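Local coordinates for agmatinase (Deinococcus radiodurans, PDB 1WOH), which probably hydrolyses agmatine to putrescine and urea, as a member of the arginase family that binds two manganese ions per subunit, at residues A130-P135 against E168-L173; L137-L142 against N223-V228; T14-P19 against V78-A83; D30-G35 against G109-P114; R49-A54 against V273-N278. All coordinates share one frame; numbering follows the deposited sequence.

Interaction 1 (A130-P135 against E168-L173)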
# COMPACT_ATOMS: atom_id res chain seq x y z
N ALA A 130 33.89 18.59 1.38
CA ALA A 130 34.85 18.05 0.41
C ALA A 130 35.19 19.05 -0.69
O ALA A 130 36.02 18.76 -1.55
CB ALA A 130 34.30 16.77 -0.20
N PHE A 131 34.57 20.22 -0.65
CA PHE A 131 34.81 21.26 -1.66
C PHE A 131 35.49 22.48 -1.05
O PHE A 131 35.31 23.61 -1.51
CB PHE A 131 33.49 21.68 -2.31
CG PHE A 131 32.80 20.57 -3.07
CD1 PHE A 131 32.21 19.50 -2.39
CD2 PHE A 131 32.76 20.59 -4.46
CE1 PHE A 131 31.59 18.47 -3.09
CE2 PHE A 131 32.14 19.56 -5.18
CZ PHE A 131 31.55 18.50 -4.49
N ALA A 132 36.28 22.26 -0.01
CA ALA A 132 36.97 23.35 0.66
C ALA A 132 37.93 24.11 -0.26
O ALA A 132 38.18 25.30 -0.06
CB ALA A 132 37.73 22.82 1.87
N ASP A 133 38.46 23.43 -1.27
CA ASP A 133 39.41 24.05 -2.19
C ASP A 133 38.79 24.76 -3.39
O ASP A 133 39.51 25.20 -4.29
CB ASP A 133 40.44 23.02 -2.67
CG ASP A 133 39.81 21.92 -3.51
OD1 ASP A 133 40.52 20.93 -3.81
OD2 ASP A 133 38.63 22.04 -3.88
N VAL A 134 37.47 24.87 -3.41
CA VAL A 134 36.80 25.55 -4.52
C VAL A 134 36.63 27.03 -4.20
O VAL A 134 35.89 27.41 -3.29
CB VAL A 134 35.41 24.92 -4.80
CG1 VAL A 134 34.71 25.68 -5.92
CG2 VAL A 134 35.56 23.46 -5.16
N PRO A 135 37.32 27.90 -4.96
CA PRO A 135 37.23 29.35 -4.74
C PRO A 135 35.84 29.94 -4.95
O PRO A 135 35.16 29.63 -5.93
CB PRO A 135 38.26 29.91 -5.71
CG PRO A 135 38.21 28.93 -6.84
CD PRO A 135 38.18 27.60 -6.12
N GLU A 168 29.82 27.76 8.18
CA GLU A 168 30.77 27.97 9.26
C GLU A 168 32.01 27.10 9.12
O GLU A 168 33.06 27.41 9.67
CB GLU A 168 30.09 27.76 10.63
CG GLU A 168 29.18 26.58 10.74
CD GLU A 168 28.60 26.42 12.14
OE1 GLU A 168 27.89 27.34 12.60
OE2 GLU A 168 28.86 25.38 12.77
N ALA A 169 31.91 26.02 8.35
CA ALA A 169 33.05 25.14 8.15
C ALA A 169 33.83 25.46 6.87
O ALA A 169 34.98 25.05 6.72
CB ALA A 169 32.58 23.69 8.11
N LEU A 170 33.21 26.22 5.97
CA LEU A 170 33.85 26.55 4.70
C LEU A 170 33.84 28.04 4.38
O LEU A 170 32.89 28.55 3.79
CB LEU A 170 33.15 25.79 3.57
CG LEU A 170 33.15 24.27 3.74
CD1 LEU A 170 32.04 23.64 2.91
CD2 LEU A 170 34.51 23.73 3.34
N PRO A 171 34.90 28.75 4.76
CA PRO A 171 34.92 30.19 4.47
C PRO A 171 34.81 30.48 2.97
O PRO A 171 34.43 31.59 2.59
CB PRO A 171 36.24 30.65 5.08
CG PRO A 171 37.12 29.44 4.96
CD PRO A 171 36.18 28.32 5.37
N ASN A 172 35.13 29.50 2.14
CA ASN A 172 35.07 29.67 0.69
C ASN A 172 33.64 29.59 0.14
O ASN A 172 33.38 30.00 -0.99
CB ASN A 172 35.96 28.63 -0.02
CG ASN A 172 35.55 27.20 0.28
OD1 ASN A 172 35.42 26.82 1.45
ND2 ASN A 172 35.36 26.40 -0.76
N LEU A 173 32.71 29.06 0.94
CA LEU A 173 31.31 28.97 0.53
C LEU A 173 30.76 30.38 0.75
O LEU A 173 30.26 30.71 1.83
CB LEU A 173 30.55 27.97 1.40
CG LEU A 173 29.30 27.33 0.80
CD1 LEU A 173 28.67 26.40 1.83
CD2 LEU A 173 28.31 28.39 0.37
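Asn172 drives its carboxamide into the backbone of the loop 130-135, where it donates to two carbonyls. Asn172 ND2 reaches Val134 O almost straight (2.8 Å, 173°) and Phe131 O at a more bent 140° (2.9 Å). Both acceptors lie close to the amide plane, so the pair fixes the rotation of the group. With CG placed between the backbone N and the carbonyl carbon (chi1 60°), the amide reaches into the type I turn Phe131-Val134, where Phe131 O also accepts the turn's own bond from Val134 N. Ala132 O is near too, but at a poor angle. This is the close-fitting part. The looser side is apolar: the CD2 branch of Leu170 rests on CB of the exposed Ala132 at 3.7 Å. Asp133 turns away from Asn172 and forms a salt bridge with Arg108. The contact joins the loop between helix 124-128 and strand 137-142 to the turn between helix 162-169 and strand 173-181. The Phe131 ring, directed away from 168-173, packs against strand 114-118 and meets Tyr225 of strand 223-229 edge-to-face, with Arg108 of helix 93-108 in cation-pi contact.

Interaction 2 (L137-L142 against N223-V228)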
# COMPACT_ATOMS: atom_id res chain seq x y z
N LEU A 137 32.96 29.37 -3.72
CA LEU A 137 31.94 28.37 -3.96
C LEU A 137 30.54 28.94 -3.76
O LEU A 137 30.24 29.58 -2.74
CB LEU A 137 32.15 27.17 -3.04
CG LEU A 137 31.07 26.08 -3.07
CD1 LEU A 137 31.07 25.44 -4.45
CD2 LEU A 137 31.35 25.03 -1.98
N HIS A 138 29.67 28.70 -4.74
CA HIS A 138 28.29 29.14 -4.71
C HIS A 138 27.41 27.90 -4.68
O HIS A 138 27.75 26.89 -5.29
CB HIS A 138 27.92 29.94 -5.96
CG HIS A 138 28.45 31.34 -5.97
ND1 HIS A 138 27.63 32.44 -6.14
CD2 HIS A 138 29.71 31.82 -5.86
CE1 HIS A 138 28.37 33.53 -6.13
NE2 HIS A 138 29.63 33.19 -5.96
N VAL A 139 26.29 27.97 -3.97
CA VAL A 139 25.36 26.85 -3.94
C VAL A 139 24.03 27.31 -4.48
O VAL A 139 23.52 28.37 -4.09
CB VAL A 139 25.12 26.29 -2.51
CG1 VAL A 139 23.96 25.27 -2.54
CG2 VAL A 139 26.38 25.62 -1.99
N VAL A 140 23.47 26.53 -5.41
CA VAL A 140 22.15 26.81 -5.96
C VAL A 140 21.32 25.71 -5.33
O VAL A 140 21.51 24.53 -5.61
CB VAL A 140 22.12 26.70 -7.50
CG1 VAL A 140 20.68 26.73 -7.99
CG2 VAL A 140 22.89 27.88 -8.12
N GLN A 141 20.40 26.12 -4.47
CA GLN A 141 19.57 25.19 -3.71
C GLN A 141 18.09 25.22 -4.07
O GLN A 141 17.44 26.27 -3.97
CB GLN A 141 19.77 25.53 -2.22
CG GLN A 141 18.75 24.99 -1.25
CD GLN A 141 18.84 25.64 0.13
OE1 GLN A 141 19.57 26.62 0.33
NE2 GLN A 141 18.09 25.11 1.09
N LEU A 142 17.55 24.07 -4.49
CA LEU A 142 16.12 23.97 -4.79
C LEU A 142 15.57 23.37 -3.50
O LEU A 142 16.04 22.33 -3.06
CB LEU A 142 15.86 23.02 -5.96
CG LEU A 142 16.35 23.46 -7.35
CD1 LEU A 142 15.80 22.50 -8.38
CD2 LEU A 142 15.89 24.86 -7.66
N ASN A 223 31.58 29.04 -9.55
CA ASN A 223 31.76 27.62 -9.33
C ASN A 223 30.50 27.29 -8.55
O ASN A 223 30.31 27.79 -7.44
CB ASN A 223 32.99 27.34 -8.47
CG ASN A 223 34.28 27.57 -9.22
OD1 ASN A 223 34.43 27.11 -10.35
ND2 ASN A 223 35.22 28.26 -8.58
N VAL A 224 29.64 26.46 -9.13
CA VAL A 224 28.38 26.13 -8.50
C VAL A 224 28.16 24.67 -8.11
O VAL A 224 28.49 23.75 -8.86
CB VAL A 224 27.21 26.57 -9.42
CG1 VAL A 224 25.86 26.06 -8.87
CG2 VAL A 224 27.19 28.09 -9.54
N TYR A 225 27.62 24.48 -6.92
CA TYR A 225 27.27 23.17 -6.40
C TYR A 225 25.75 23.21 -6.38
O TYR A 225 25.16 24.17 -5.86
CB TYR A 225 27.80 23.01 -4.97
CG TYR A 225 27.39 21.73 -4.28
CD1 TYR A 225 28.26 20.63 -4.22
CD2 TYR A 225 26.16 21.62 -3.64
CE1 TYR A 225 27.92 19.47 -3.53
CE2 TYR A 225 25.80 20.46 -2.96
CZ TYR A 225 26.68 19.40 -2.90
OH TYR A 225 26.33 18.26 -2.20
N PHE A 226 25.11 22.20 -6.96
CA PHE A 226 23.65 22.11 -7.00
C PHE A 226 23.16 21.22 -5.86
O PHE A 226 23.63 20.10 -5.72
CB PHE A 226 23.17 21.46 -8.30
CG PHE A 226 23.26 22.35 -9.52
CD1 PHE A 226 23.77 21.84 -10.71
CD2 PHE A 226 22.78 23.65 -9.49
CE1 PHE A 226 23.79 22.62 -11.87
CE2 PHE A 226 22.80 24.44 -10.64
CZ PHE A 226 23.31 23.92 -11.83
N SER A 227 22.23 21.72 -5.05
CA SER A 227 21.65 20.90 -4.00
C SER A 227 20.17 20.84 -4.31
O SER A 227 19.48 21.86 -4.25
CB SER A 227 21.86 21.49 -2.61
OG SER A 227 21.23 20.65 -1.65
N VAL A 228 19.67 19.66 -4.65
CA VAL A 228 18.26 19.51 -4.97
C VAL A 228 17.52 18.72 -3.90
O VAL A 228 17.73 17.52 -3.76
CB VAL A 228 18.06 18.80 -6.32
CG1 VAL A 228 16.56 18.66 -6.62
CG2 VAL A 228 18.75 19.59 -7.43
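His138 N gives its hydrogen to Asn223 O at 2.9 Å, opening a ladder of five backbone bonds between parallel strands 137-142 and 223-228 that ends with Leu142 N on Ser227 O. The short segments' axes diverge by 29°, the twist of a parallel sheet. On the face bearing His138, Val140 and Leu142, the two branches of Val140 divide the work: CG2 meets CG1 of Val224 at 3.6 Å, while CG1 lies 4.0 Å from CD2 of Phe226. The Phe226 ring, its CG anti to the carbonyl carbon (chi1 -75°), runs alongside Val140 and presents its edge to Val140 CB, CD2 being 3.7 Å away. Helix 251-264 packs on this face through Leu142 and Phe226. On the other face Leu137 CD1 touches Tyr225 CB at 4.1 Å, and the polar ends lead to outside partners. Tyr225 OH and Ser227 OG both bond to Asp271, Ser227 OG also to His121, and Gln141 to Thr178 and Asp143. His121 and Asp143 are manganese ligands in this protein, consistent with a second shell in which Ser227 and Gln141 help orient metal-binding side chains; Asp271, held by two hydroxyls, may add negative charge near the site.

Interaction 3 (T14-P19 against V78-A83)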
# COMPACT_ATOMS: atom_id res chain seq x y z
N THR A 14 22.92 -0.09 -10.66
CA THR A 14 24.01 0.84 -10.38
C THR A 14 23.52 2.11 -11.06
O THR A 14 22.73 2.04 -12.00
CB THR A 14 25.37 0.40 -10.97
OG1 THR A 14 25.24 0.12 -12.37
CG2 THR A 14 25.88 -0.82 -10.24
N PHE A 15 23.96 3.27 -10.58
CA PHE A 15 23.46 4.50 -11.19
C PHE A 15 23.79 4.59 -12.67
O PHE A 15 24.96 4.51 -13.06
CB PHE A 15 23.99 5.73 -10.46
CG PHE A 15 23.18 6.96 -10.72
CD1 PHE A 15 21.88 7.05 -10.22
CD2 PHE A 15 23.66 7.98 -11.52
CE1 PHE A 15 21.07 8.15 -10.52
CE2 PHE A 15 22.87 9.08 -11.84
CZ PHE A 15 21.57 9.17 -11.34
N ALA A 16 22.75 4.74 -13.49
CA ALA A 16 22.89 4.84 -14.94
C ALA A 16 23.54 3.59 -15.51
O ALA A 16 24.12 3.61 -16.60
CB ALA A 16 23.71 6.08 -15.29
N ARG A 17 23.43 2.49 -14.77
CA ARG A 17 24.02 1.21 -15.16
C ARG A 17 25.53 1.34 -15.37
O ARG A 17 26.13 0.62 -16.17
CB ARG A 17 23.33 0.67 -16.42
CG ARG A 17 23.14 -0.84 -16.43
CD ARG A 17 22.49 -1.35 -17.71
NE ARG A 17 21.02 -1.41 -17.67
CZ ARG A 17 20.32 -2.21 -16.87
NH1 ARG A 17 20.94 -3.02 -16.03
NH2 ARG A 17 19.00 -2.23 -16.95
N ALA A 18 26.15 2.24 -14.62
CA ALA A 18 27.58 2.47 -14.72
C ALA A 18 28.38 1.39 -13.99
O ALA A 18 27.86 0.72 -13.09
CB ALA A 18 27.92 3.84 -14.15
N PRO A 19 29.65 1.20 -14.37
CA PRO A 19 30.48 0.18 -13.72
C PRO A 19 30.68 0.53 -12.24
O PRO A 19 30.75 1.71 -11.88
CB PRO A 19 31.78 0.24 -14.52
CG PRO A 19 31.82 1.66 -14.99
CD PRO A 19 30.40 1.90 -15.42
N VAL A 78 30.33 10.53 -22.67
CA VAL A 78 30.53 10.92 -21.28
C VAL A 78 30.54 9.65 -20.44
O VAL A 78 29.57 8.89 -20.43
CB VAL A 78 29.41 11.87 -20.80
CG1 VAL A 78 29.63 12.25 -19.34
CG2 VAL A 78 29.39 13.13 -21.66
N THR A 79 31.65 9.42 -19.74
CA THR A 79 31.79 8.22 -18.92
C THR A 79 31.20 8.37 -17.52
O THR A 79 31.28 9.44 -16.91
CB THR A 79 33.27 7.81 -18.79
OG1 THR A 79 34.01 8.84 -18.13
CG2 THR A 79 33.87 7.58 -20.17
N PHE A 80 30.61 7.28 -17.03
CA PHE A 80 29.99 7.22 -15.71
C PHE A 80 30.59 6.12 -14.84
O PHE A 80 31.16 5.14 -15.34
CB PHE A 80 28.48 6.93 -15.83
CG PHE A 80 27.66 8.11 -16.25
CD1 PHE A 80 27.75 8.62 -17.54
CD2 PHE A 80 26.80 8.72 -15.35
CE1 PHE A 80 26.98 9.72 -17.93
CE2 PHE A 80 26.02 9.82 -15.71
CZ PHE A 80 26.11 10.32 -17.01
N ALA A 81 30.46 6.28 -13.53
CA ALA A 81 30.95 5.29 -12.58
C ALA A 81 30.06 5.38 -11.33
O ALA A 81 29.51 6.44 -11.04
CB ALA A 81 32.40 5.57 -12.20
N ASP A 82 29.91 4.27 -10.62
CA ASP A 82 29.11 4.26 -9.39
C ASP A 82 30.08 3.85 -8.28
O ASP A 82 30.50 2.70 -8.23
CB ASP A 82 27.96 3.25 -9.49
CG ASP A 82 27.01 3.33 -8.31
OD1 ASP A 82 27.48 3.68 -7.21
OD2 ASP A 82 25.81 3.05 -8.48
N ALA A 83 30.43 4.80 -7.42
CA ALA A 83 31.37 4.51 -6.33
C ALA A 83 30.70 3.85 -5.12
O ALA A 83 31.32 3.72 -4.06
CB ALA A 83 32.07 5.79 -5.89
O HOH W 1 26.73 6.64 -12.32
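Asp82 reaches across to the loop 14-19 with CG anti to its backbone N (chi1 -173°). Asp82 CB lies 4.0 Å from Pro19 O and 4.1 Å from Thr14 CB, and its CG is 3.8 Å from Phe15 N. Asp82 OD2 then accepts from Phe15 N in a short, nearly straight bond (2.8 Å, 170°), met on the anti side and 22° out of the carboxylate plane; Arg56 forms a salt bridge to the same oxygen. OD1 takes Gly84 N. At the backbone, Asp82 N donates to Pro19 O at 3.0 Å, so the loop is bonded at two places to one residue. Thr14 OG1 braces the loop internally, donating to Ala18 O on a lone pair. A water adds a bridge, donating to Phe15 O and to Ala81 O. Ala18 CB packs on Phe80 CB at 3.6 Å, and Pro19 CD lies 3.3 Å from Phe80 O. Strand 80-85 is the outermost strand of the chain's parallel sheet on this side, next to strand 31-36, and the N-terminal loop runs along its outer margin. Phe15 and Phe80 both pack on helix 284-302, while Ile12 of a second subunit packs on Thr14 and Asp82.

Interaction 4 (D30-G35 against G109-P114)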
# COMPACT_ATOMS: atom_id res chain seq x y z
N ASP A 30 33.96 10.81 -16.10
CA ASP A 30 33.44 12.17 -16.19
C ASP A 30 32.45 12.42 -15.05
O ASP A 30 32.46 13.49 -14.44
CB ASP A 30 32.75 12.39 -17.53
CG ASP A 30 33.72 12.31 -18.70
OD1 ASP A 30 34.84 12.86 -18.59
OD2 ASP A 30 33.37 11.70 -19.73
N VAL A 31 31.61 11.43 -14.79
CA VAL A 31 30.58 11.50 -13.76
C VAL A 31 30.68 10.30 -12.82
O VAL A 31 30.82 9.17 -13.28
CB VAL A 31 29.16 11.50 -14.39
CG1 VAL A 31 28.09 11.58 -13.30
CG2 VAL A 31 29.02 12.65 -15.35
N ALA A 32 30.59 10.55 -11.51
CA ALA A 32 30.65 9.47 -10.54
C ALA A 32 29.58 9.67 -9.48
O ALA A 32 29.45 10.76 -8.92
CB ALA A 32 32.04 9.42 -9.88
N ALA A 33 28.80 8.63 -9.23
CA ALA A 33 27.74 8.70 -8.23
C ALA A 33 28.22 8.10 -6.92
O ALA A 33 28.96 7.12 -6.91
CB ALA A 33 26.51 7.95 -8.74
N LEU A 34 27.78 8.69 -5.81
CA LEU A 34 28.13 8.20 -4.48
C LEU A 34 26.88 8.34 -3.64
O LEU A 34 26.27 9.42 -3.60
CB LEU A 34 29.26 9.03 -3.86
CG LEU A 34 29.62 8.62 -2.42
CD1 LEU A 34 30.30 7.27 -2.44
CD2 LEU A 34 30.52 9.66 -1.78
N GLY A 35 26.49 7.26 -2.97
CA GLY A 35 25.29 7.31 -2.15
C GLY A 35 25.57 7.52 -0.68
O GLY A 35 26.61 7.10 -0.17
N GLY A 109 37.98 13.69 -6.52
CA GLY A 109 39.28 13.67 -7.16
C GLY A 109 39.44 12.70 -8.32
O GLY A 109 40.51 12.65 -8.93
N ARG A 110 38.40 11.94 -8.63
CA ARG A 110 38.49 10.98 -9.72
C ARG A 110 37.44 11.19 -10.80
O ARG A 110 37.30 10.37 -11.70
CB ARG A 110 38.39 9.56 -9.16
CG ARG A 110 39.55 9.17 -8.24
CD ARG A 110 39.25 7.87 -7.51
NE ARG A 110 40.37 7.39 -6.70
CZ ARG A 110 40.87 8.02 -5.64
NH1 ARG A 110 40.36 9.17 -5.24
NH2 ARG A 110 41.89 7.48 -4.98
N CYS A 111 36.70 12.29 -10.72
CA CYS A 111 35.70 12.58 -11.73
C CYS A 111 35.56 14.07 -11.94
O CYS A 111 36.14 14.87 -11.20
CB CYS A 111 34.34 11.99 -11.33
SG CYS A 111 33.50 12.85 -9.97
N ARG A 112 34.79 14.46 -12.95
CA ARG A 112 34.58 15.87 -13.22
C ARG A 112 33.40 16.37 -12.41
O ARG A 112 33.50 17.37 -11.70
CB ARG A 112 34.34 16.09 -14.72
CG ARG A 112 34.09 17.54 -15.09
CD ARG A 112 34.72 17.87 -16.44
NE ARG A 112 34.41 16.85 -17.45
CZ ARG A 112 34.85 16.88 -18.70
NH1 ARG A 112 35.63 17.87 -19.11
NH2 ARG A 112 34.52 15.91 -19.54
N VAL A 113 32.28 15.66 -12.51
CA VAL A 113 31.08 16.05 -11.78
C VAL A 113 30.58 14.91 -10.91
O VAL A 113 30.14 13.88 -11.40
CB VAL A 113 29.93 16.45 -12.73
CG1 VAL A 113 28.75 16.95 -11.90
CG2 VAL A 113 30.40 17.53 -13.70
N PRO A 114 30.68 15.08 -9.58
CA PRO A 114 30.21 14.02 -8.69
C PRO A 114 28.72 14.21 -8.42
O PRO A 114 28.25 15.34 -8.31
CB PRO A 114 31.05 14.23 -7.44
CG PRO A 114 31.19 15.73 -7.40
CD PRO A 114 31.48 16.08 -8.84
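Cys111 is the first residue after helix 93-108 to touch 30-35: its CB and SG both lie 3.7 Å from CB of Ala32. SG sits between the backbone N and the carbonyl carbon, which brings it against that methyl. At the corner in the chain, Arg112 N donates to Asp30 O (2.9 Å) from above the carbonyl plane, at a bent 137°, and the Arg112 side chain folds at chi2 and chi3 to run alongside Asp30. There Arg112 NH2 forms a salt bridge with Asp30 OD1 at 3.2 Å; as a hydrogen bond it is weak, and the carboxylate and guanidinium planes are 32° apart. Phe301 of helix 284-302 packs on both side chains. Val113 N makes the straighter bond to the same Asp30 O, 2.9 Å and 169°, so two consecutive amides hold one carbonyl. Val113 O then receives only a weak bond from Ala32 N (3.4 Å), supplemented by the CA-H of Val31. Pro114, which has no N-H to offer, turns its CA-H to Ala32 O and begins strand 114-118. Val31 pairs with Val113 and Ala32 with Pro114 in parallel register, the entry of two adjacent strands into the central parallel sheet of the alpha/beta arginase fold.

Interaction 5 (R49-A54 against V273-N278)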
# COMPACT_ATOMS: atom_id res chain seq x y z
N ARG A 49 16.78 6.82 3.68
CA ARG A 49 17.95 5.94 3.69
C ARG A 49 17.86 4.97 2.53
O ARG A 49 18.86 4.38 2.11
CB ARG A 49 18.06 5.16 5.01
CG ARG A 49 16.89 4.23 5.26
CD ARG A 49 16.50 4.28 6.73
NE ARG A 49 17.30 3.38 7.55
CZ ARG A 49 17.51 3.54 8.85
NH1 ARG A 49 16.99 4.57 9.50
NH2 ARG A 49 18.22 2.63 9.51
N PHE A 50 16.64 4.80 2.01
CA PHE A 50 16.40 3.89 0.89
C PHE A 50 16.45 4.61 -0.46
O PHE A 50 16.33 3.98 -1.50
CB PHE A 50 15.02 3.23 1.02
CG PHE A 50 14.77 2.57 2.35
CD1 PHE A 50 15.57 1.52 2.79
CD2 PHE A 50 13.71 2.97 3.15
CE1 PHE A 50 15.32 0.88 4.01
CE2 PHE A 50 13.44 2.34 4.37
CZ PHE A 50 14.25 1.29 4.79
N ALA A 51 16.61 5.93 -0.43
CA ALA A 51 16.62 6.71 -1.66
C ALA A 51 17.77 6.41 -2.62
O ALA A 51 17.56 6.32 -3.83
CB ALA A 51 16.58 8.20 -1.34
N PRO A 52 19.00 6.28 -2.10
CA PRO A 52 20.09 5.99 -3.04
C PRO A 52 19.80 4.75 -3.87
O PRO A 52 20.01 4.74 -5.08
CB PRO A 52 21.30 5.81 -2.12
CG PRO A 52 20.98 6.75 -0.98
CD PRO A 52 19.52 6.45 -0.73
N ARG A 53 19.30 3.71 -3.21
CA ARG A 53 18.98 2.46 -3.89
C ARG A 53 17.84 2.64 -4.89
O ARG A 53 17.91 2.18 -6.03
CB ARG A 53 18.63 1.38 -2.86
CG ARG A 53 18.40 0.00 -3.44
CD ARG A 53 18.47 -1.06 -2.35
NE ARG A 53 19.81 -1.16 -1.78
CZ ARG A 53 20.11 -1.87 -0.70
NH1 ARG A 53 19.16 -2.55 -0.06
NH2 ARG A 53 21.36 -1.92 -0.25
N ALA A 54 16.78 3.33 -4.46
CA ALA A 54 15.65 3.56 -5.34
C ALA A 54 16.05 4.40 -6.55
O ALA A 54 15.56 4.18 -7.67
CB ALA A 54 14.53 4.26 -4.58
N VAL A 273 18.63 15.06 -2.52
CA VAL A 273 18.26 14.64 -1.17
C VAL A 273 16.77 14.65 -0.80
O VAL A 273 15.93 15.21 -1.51
CB VAL A 273 19.00 15.52 -0.12
CG1 VAL A 273 20.50 15.46 -0.35
CG2 VAL A 273 18.52 16.96 -0.21
N GLU A 274 16.48 14.00 0.33
CA GLU A 274 15.14 13.92 0.91
C GLU A 274 14.09 13.08 0.18
O GLU A 274 12.90 13.17 0.47
CB GLU A 274 14.61 15.33 1.17
CG GLU A 274 15.39 16.12 2.23
CD GLU A 274 15.04 15.72 3.67
OE1 GLU A 274 13.94 15.19 3.89
OE2 GLU A 274 15.87 15.96 4.58
N LEU A 275 14.51 12.28 -0.79
CA LEU A 275 13.56 11.42 -1.49
C LEU A 275 13.21 10.29 -0.51
O LEU A 275 14.10 9.70 0.10
CB LEU A 275 14.22 10.82 -2.73
CG LEU A 275 13.42 10.34 -3.95
CD1 LEU A 275 14.16 9.16 -4.58
CD2 LEU A 275 12.02 9.94 -3.57
N ALA A 276 11.92 9.99 -0.36
CA ALA A 276 11.46 8.91 0.52
C ALA A 276 10.61 7.98 -0.35
O ALA A 276 9.40 8.18 -0.46
CB ALA A 276 10.62 9.45 1.67
N PRO A 277 11.23 6.96 -0.96
CA PRO A 277 10.53 6.01 -1.83
C PRO A 277 9.37 5.29 -1.17
O PRO A 277 8.37 4.97 -1.81
CB PRO A 277 11.64 5.02 -2.22
CG PRO A 277 12.89 5.81 -2.06
CD PRO A 277 12.64 6.59 -0.81
N ASN A 278 9.50 5.05 0.13
CA ASN A 278 8.49 4.36 0.91
C ASN A 278 7.21 5.17 1.06
O ASN A 278 6.17 4.63 1.44
CB ASN A 278 9.04 4.04 2.30
CG ASN A 278 9.58 5.27 3.00
OD1 ASN A 278 10.36 6.03 2.43
ND2 ASN A 278 9.17 5.47 4.25
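Ala54 CB and Pro277 CG meet at 3.4 Å, tighter than usual for two carbons, where the proline ring lies against the first turn of helix 51-59. The other apolar contacts are made by the same ring and by Leu275. Pro277 CG also approaches Ala51 CA at 3.9 Å, and Pro277 CD stands 4.3 Å from Ala51 CB, so the ring leans on both alanines. Leu275 brings its CB to 3.8 Å from Ala51 CB, and with CG anti to the backbone N (chi1 -156°) its CD1 also comes alongside that methyl. Small alanine side chains let the helix lie close to the loop. Helix 284-302 adds Glu286, which packs on Ala54, Leu275 and Pro277. The segment 273-278 leaves the C-terminal end of strand 266-273, the end of the parallel sheet where arginase-family enzymes carry their metal site; Leu275 lies about 8 Å, side chain to side chain, from the manganese ligand Asp229. Among polar atoms, Leu275 O meets the methyl of Ala51 (CB, 3.2 Å), and this buried carbonyl has no partner anywhere in the model. Arg49 points away from 273-278, its CG over one face of the Phe50 ring, and its guanidinium forms a salt bridge with Asp39 and a cation-pi contact with Tyr9 of a second subunit. Arg53 bonds to backbone carbonyls of that subunit, and Phe50 also packs on Pro46 of a third.

From the N terminus, interaction 3 closes the first loop, bringing 14-19 to 78-83 at the margin of the sheet. Interaction 4 opens inside that loop, at 30-35, and closes beyond it at 109-114, so the two cross; they touch through the neighbouring strands 80-85 and 31-36. Interaction 5 opens at 49-54 and crosses both, closing only at 273-278. Nested within its loop, and in series after interactions 3 and 4, interaction 1 runs from 130-135 to 168-173 and interaction 2 from 137-142 to 223-228; these cross, with Asn223 touching Val134 and Pro135. Val228 bonds to Val273, linking interaction 2 to interaction 5, while Phe131 reaches Pro114 of interaction 4. Together they connect the N-terminal loop, central sheet and flanking helices.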